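Local coordinates for TqaA (PDB 5DLK), which probably serves as a terminal condensation-like domain of a fungal nonribosomal peptide synthetase, releasing the peptide by macrocyclization, at residues Leu172-Ser177 against Pro187-Asp192; Gln89-Arg94 against Val157-Val162. All blocks are in the same frame, centred on the assembly; numbering follows the deposited sequence.

Contact 1 of 2, residues Leu172-Ser177 against Pro187-Asp192; sequences LTIQIS and PKLFSD
The backbones of strand segment Leu172-Ser177 and helix segment Pro187-Asp192 come nearest at Ile174 and Phe190, whose CA atoms are 10.1 Å apart, and their short axes run at 143° to each other, closer to antiparallel than to perpendicular. This is the strand-loop-helix unit of a condensation domain, a member of the CoA-dependent acyltransferase fold: a sheet strand leads into the SHxxxDG motif that begins at Ser177, and the helix folds back over the sheet. With the axes 12.3 Å apart at closest approach, side chains must span the gap, and the interface consists of apolar groups, all buried. Leu189 is the central one, for its two methyl branches serve different strand residues. CD2 of Leu189 meets CD1 of Ile174 at 4.1 Å, the two side chains passing alongside each other in opposite senses. The other branch is approached end-on, Ile176 and Leu189 reaching toward each other tip to tip. The torsion of Ile176 supports this reach: CG1 stands opposite the backbone N (chi1 -175°), which puts the short CG2 branch between N and the carbonyl carbon and sends CD1 out as the leading atom. Phe190 adds a lateral contact with Ile174, whose CD1 lies near the ring plane, at the edge. Tyr70 and Trp72, from the adjacent strand 67-75, make edge-to-face contacts with the same ring, so the helix also rests on the next strand of the sheet. Phe190 is about 9 Å, side chain to side chain, from Gly183, a residue seen to bind the phosphopantetheine arm in a structure of this protein, which places the packing close to that site. The tip-to-tip pair closes at 4.1 Å between Ile176 CD1 and Leu189 CD1.

Contact 2 of 2, residues Gln89-Arg94 against Val157-Val162; sequences QSLVDR and VRFTLV
Phe159 presents the rim of its ring to Val92, whose CG2 methyl overlaps the CE1-CZ edge, 3.6 Å from Phe159 CE1 and 4.0 Å from Phe159 CZ. The methyl lies close to the ring plane, so this is an edge contact, not a CH-pi contact over the face. Leu91 brings its CD2 branch to the same edge, 4.3 Å from Phe159 CZ. The far end of the ring therefore fits against two consecutive helix residues, while the Val92 and Phe159 side chains run alongside each other, pointing opposite ways. The torsion of Val92 explains which branch is used: CG1 is set opposite the backbone N (chi1 176°), and CG2, beside that N, becomes the one that faces the strand. Cys88, one turn earlier in helix 81-94, and Ile174 of the neighbouring strand also touch Phe159, enclosing the ring between helix and sheet. Off this apolar face, Gln89 NE2 donates to Asp93 OD1 one turn on (3.0 Å, N-H...O angle 153°), with the acceptor in the amide plane of Gln89 and the oxygen met on its syn side, though 32° out of the carboxylate plane. The Gln89 amide also bonds the backbone at Leu117 O and Val119 N, a grip on both of its polar atoms that should fix its rotation. The contact lies away from the phosphopantetheine-binding residues and is structural packing: an aromatic side chain from a sheet strand inserted against a covering helix, within the alpha/beta sandwich of the condensation-domain fold.

Overall arrangement
The two contacts come in series along the chain, contact 2 closing before contact 1 opens, and their centres are 8 Å apart. Both use the same mixed sheet, in which strands 158-163 and 169-177 are antiparallel neighbours; helices 81-94 and 186-197 pack on it beside each other. The pairs are joined at two levels: the strands through backbone pairing at Thr160 and Thr173, with Val157 packed on Ile176, and the helices through the Asp192-Arg94 salt bridge (OD2 to NE, 2.7 Å). Together they form one continuous piece of core within the condensation domain, whose contact 1 side leads to the phosphopantetheine-binding Gly183.

Contact 1 of 2, residues Leu172-Ser177 against Pro187-Asp192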
# COMPACT_ATOMS: atom_id res chain seq x y z
N LEU A 172 -21.98 1.61 7.21
CA LEU A 172 -21.55 2.24 5.97
C LEU A 172 -20.28 1.54 5.53
O LEU A 172 -19.38 1.40 6.34
CB LEU A 172 -21.28 3.72 6.19
CG LEU A 172 -20.50 4.46 5.10
CD1 LEU A 172 -21.34 4.64 3.85
CD2 LEU A 172 -20.02 5.79 5.64
N THR A 173 -20.22 1.07 4.28
CA THR A 173 -18.95 0.51 3.79
C THR A 173 -18.41 1.25 2.57
O THR A 173 -19.16 1.79 1.73
CB THR A 173 -19.06 -1.00 3.48
OG1 THR A 173 -19.61 -1.21 2.18
CG2 THR A 173 -19.92 -1.72 4.53
N ILE A 174 -17.09 1.29 2.49
CA ILE A 174 -16.39 1.92 1.39
C ILE A 174 -15.48 0.85 0.79
O ILE A 174 -14.59 0.37 1.48
CB ILE A 174 -15.56 3.13 1.88
CG1 ILE A 174 -16.39 3.96 2.86
CG2 ILE A 174 -15.01 3.94 0.71
CD1 ILE A 174 -15.62 5.07 3.58
N GLN A 175 -15.73 0.46 -0.45
CA GLN A 175 -14.89 -0.53 -1.12
C GLN A 175 -13.83 0.21 -1.92
O GLN A 175 -14.08 1.30 -2.42
CB GLN A 175 -15.71 -1.47 -2.00
CG GLN A 175 -16.58 -2.40 -1.18
CD GLN A 175 -17.35 -3.38 -2.03
OE1 GLN A 175 -17.23 -3.40 -3.25
NE2 GLN A 175 -18.17 -4.20 -1.38
N ILE A 176 -12.64 -0.37 -2.03
CA ILE A 176 -11.54 0.35 -2.64
C ILE A 176 -10.39 -0.63 -2.95
O ILE A 176 -10.12 -1.57 -2.20
CB ILE A 176 -11.06 1.52 -1.73
CG1 ILE A 176 -9.98 2.38 -2.41
CG2 ILE A 176 -10.63 1.03 -0.35
CD1 ILE A 176 -9.66 3.68 -1.66
N SER A 177 -9.73 -0.39 -4.08
CA SER A 177 -8.54 -1.14 -4.48
C SER A 177 -7.30 -0.49 -3.85
O SER A 177 -7.22 0.73 -3.75
CB SER A 177 -8.42 -1.16 -6.01
OG SER A 177 -7.14 -1.60 -6.42
N PRO A 187 -5.95 7.49 6.33
CA PRO A 187 -6.69 8.20 7.39
C PRO A 187 -7.26 9.53 6.93
O PRO A 187 -8.19 10.05 7.55
CB PRO A 187 -5.62 8.41 8.48
CG PRO A 187 -4.55 7.40 8.17
CD PRO A 187 -4.52 7.38 6.67
N LYS A 188 -6.72 10.06 5.83
CA LYS A 188 -7.18 11.32 5.27
C LYS A 188 -8.52 11.12 4.56
O LYS A 188 -9.35 12.03 4.51
CB LYS A 188 -6.13 11.90 4.31
CG LYS A 188 -6.13 13.41 4.21
CD LYS A 188 -5.63 14.04 5.50
CE LYS A 188 -5.67 15.56 5.42
NZ LYS A 188 -5.13 16.19 6.66
N LEU A 189 -8.72 9.94 3.98
CA LEU A 189 -10.00 9.62 3.39
C LEU A 189 -11.07 9.71 4.48
O LEU A 189 -12.15 10.30 4.28
CB LEU A 189 -9.98 8.22 2.73
CG LEU A 189 -11.16 7.76 1.86
CD1 LEU A 189 -10.77 6.62 0.92
CD2 LEU A 189 -12.34 7.32 2.72
N PHE A 190 -10.77 9.13 5.64
CA PHE A 190 -11.75 9.06 6.73
C PHE A 190 -11.98 10.43 7.38
O PHE A 190 -13.11 10.79 7.68
CB PHE A 190 -11.31 8.05 7.80
CG PHE A 190 -11.17 6.64 7.29
CD1 PHE A 190 -12.04 6.14 6.32
CD2 PHE A 190 -10.16 5.82 7.76
CE1 PHE A 190 -11.91 4.84 5.85
CE2 PHE A 190 -10.02 4.52 7.31
CZ PHE A 190 -10.90 4.02 6.35
N SER A 191 -10.90 11.20 7.59
CA SER A 191 -11.04 12.52 8.22
C SER A 191 -11.72 13.53 7.28
O SER A 191 -12.50 14.36 7.75
CB SER A 191 -9.68 13.04 8.70
OG SER A 191 -8.80 13.32 7.62
N ASP A 192 -11.45 13.45 5.98
CA ASP A 192 -12.19 14.23 4.99
C ASP A 192 -13.68 13.87 4.98
O ASP A 192 -14.53 14.75 4.90
CB ASP A 192 -11.61 14.05 3.59
CG ASP A 192 -10.33 14.85 3.38
OD1 ASP A 192 -9.76 15.36 4.38
OD2 ASP A 192 -9.88 14.95 2.21

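Contact 2 of 2, residues Gln89-Arg94 against Val157-Val162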
# COMPACT_ATOMS: atom_id res chain seq x y z
N GLN A 89 -20.86 11.37 -2.10
CA GLN A 89 -20.73 12.08 -3.36
C GLN A 89 -19.62 13.12 -3.27
O GLN A 89 -18.76 13.20 -4.15
CB GLN A 89 -22.06 12.75 -3.74
CG GLN A 89 -21.97 13.58 -5.01
CD GLN A 89 -21.85 12.73 -6.26
OE1 GLN A 89 -22.69 11.88 -6.54
NE2 GLN A 89 -20.79 12.98 -7.04
N SER A 90 -19.62 13.89 -2.19
CA SER A 90 -18.66 15.00 -2.05
C SER A 90 -17.23 14.49 -1.87
O SER A 90 -16.28 15.13 -2.32
CB SER A 90 -19.04 15.90 -0.88
OG SER A 90 -20.27 16.57 -1.15
N LEU A 91 -17.09 13.35 -1.21
CA LEU A 91 -15.77 12.74 -1.04
C LEU A 91 -15.17 12.37 -2.40
O LEU A 91 -14.01 12.67 -2.67
CB LEU A 91 -15.85 11.52 -0.13
CG LEU A 91 -14.49 10.92 0.24
CD1 LEU A 91 -13.72 11.84 1.20
CD2 LEU A 91 -14.67 9.54 0.85
N VAL A 92 -15.98 11.75 -3.25
CA VAL A 92 -15.53 11.33 -4.57
C VAL A 92 -15.26 12.55 -5.48
O VAL A 92 -14.30 12.55 -6.25
CB VAL A 92 -16.54 10.39 -5.21
CG1 VAL A 92 -16.13 10.03 -6.63
CG2 VAL A 92 -16.66 9.13 -4.35
N ASP A 93 -16.09 13.58 -5.36
CA ASP A 93 -15.81 14.86 -6.01
C ASP A 93 -14.41 15.39 -5.67
O ASP A 93 -13.67 15.84 -6.55
CB ASP A 93 -16.85 15.92 -5.60
CG ASP A 93 -18.24 15.61 -6.11
OD1 ASP A 93 -18.38 14.82 -7.07
OD2 ASP A 93 -19.20 16.17 -5.54
N ARG A 94 -14.06 15.33 -4.39
CA ARG A 94 -12.81 15.90 -3.90
C ARG A 94 -11.54 15.15 -4.35
O ARG A 94 -10.53 15.79 -4.63
CB ARG A 94 -12.85 15.96 -2.37
CG ARG A 94 -11.57 16.47 -1.72
CD ARG A 94 -11.76 16.63 -0.22
NE ARG A 94 -10.54 17.00 0.49
CZ ARG A 94 -10.00 18.22 0.49
NH1 ARG A 94 -8.89 18.46 1.18
NH2 ARG A 94 -10.57 19.20 -0.20
N VAL A 157 -14.15 2.03 -6.40
CA VAL A 157 -14.62 2.73 -5.21
C VAL A 157 -16.15 2.88 -5.28
O VAL A 157 -16.70 3.48 -6.21
CB VAL A 157 -13.94 4.09 -5.03
CG1 VAL A 157 -14.68 4.96 -4.01
CG2 VAL A 157 -12.48 3.90 -4.57
N ARG A 158 -16.82 2.30 -4.29
CA ARG A 158 -18.28 2.32 -4.25
C ARG A 158 -18.74 2.11 -2.82
O ARG A 158 -18.03 1.52 -1.99
CB ARG A 158 -18.87 1.28 -5.19
CG ARG A 158 -18.36 -0.14 -5.00
CD ARG A 158 -18.90 -1.04 -6.12
NE ARG A 158 -18.51 -0.50 -7.42
CZ ARG A 158 -19.20 -0.63 -8.55
NH1 ARG A 158 -20.37 -1.29 -8.57
NH2 ARG A 158 -18.71 -0.09 -9.67
N PHE A 159 -19.94 2.60 -2.52
CA PHE A 159 -20.42 2.72 -1.14
C PHE A 159 -21.68 1.91 -0.92
O PHE A 159 -22.50 1.78 -1.82
CB PHE A 159 -20.72 4.18 -0.79
CG PHE A 159 -19.55 5.10 -0.94
CD1 PHE A 159 -19.21 5.62 -2.18
CD2 PHE A 159 -18.80 5.46 0.17
CE1 PHE A 159 -18.12 6.50 -2.32
CE2 PHE A 159 -17.70 6.33 0.04
CZ PHE A 159 -17.37 6.84 -1.21
N THR A 160 -21.79 1.36 0.29
CA THR A 160 -22.95 0.56 0.68
C THR A 160 -23.44 1.08 2.02
O THR A 160 -22.65 1.41 2.89
CB THR A 160 -22.61 -0.95 0.80
OG1 THR A 160 -22.10 -1.44 -0.45
CG2 THR A 160 -23.86 -1.76 1.14
N LEU A 161 -24.75 1.15 2.19
CA LEU A 161 -25.34 1.63 3.43
C LEU A 161 -26.41 0.64 3.84
O LEU A 161 -27.40 0.47 3.12
CB LEU A 161 -25.94 3.03 3.22
CG LEU A 161 -26.33 3.86 4.43
CD1 LEU A 161 -25.15 3.94 5.38
CD2 LEU A 161 -26.73 5.26 3.96
N VAL A 162 -26.19 -0.05 4.96
CA VAL A 162 -27.09 -1.12 5.39
C VAL A 162 -27.73 -0.73 6.72
O VAL A 162 -27.03 -0.51 7.71
CB VAL A 162 -26.34 -2.47 5.52
CG1 VAL A 162 -27.26 -3.57 5.97
CG2 VAL A 162 -25.72 -2.84 4.18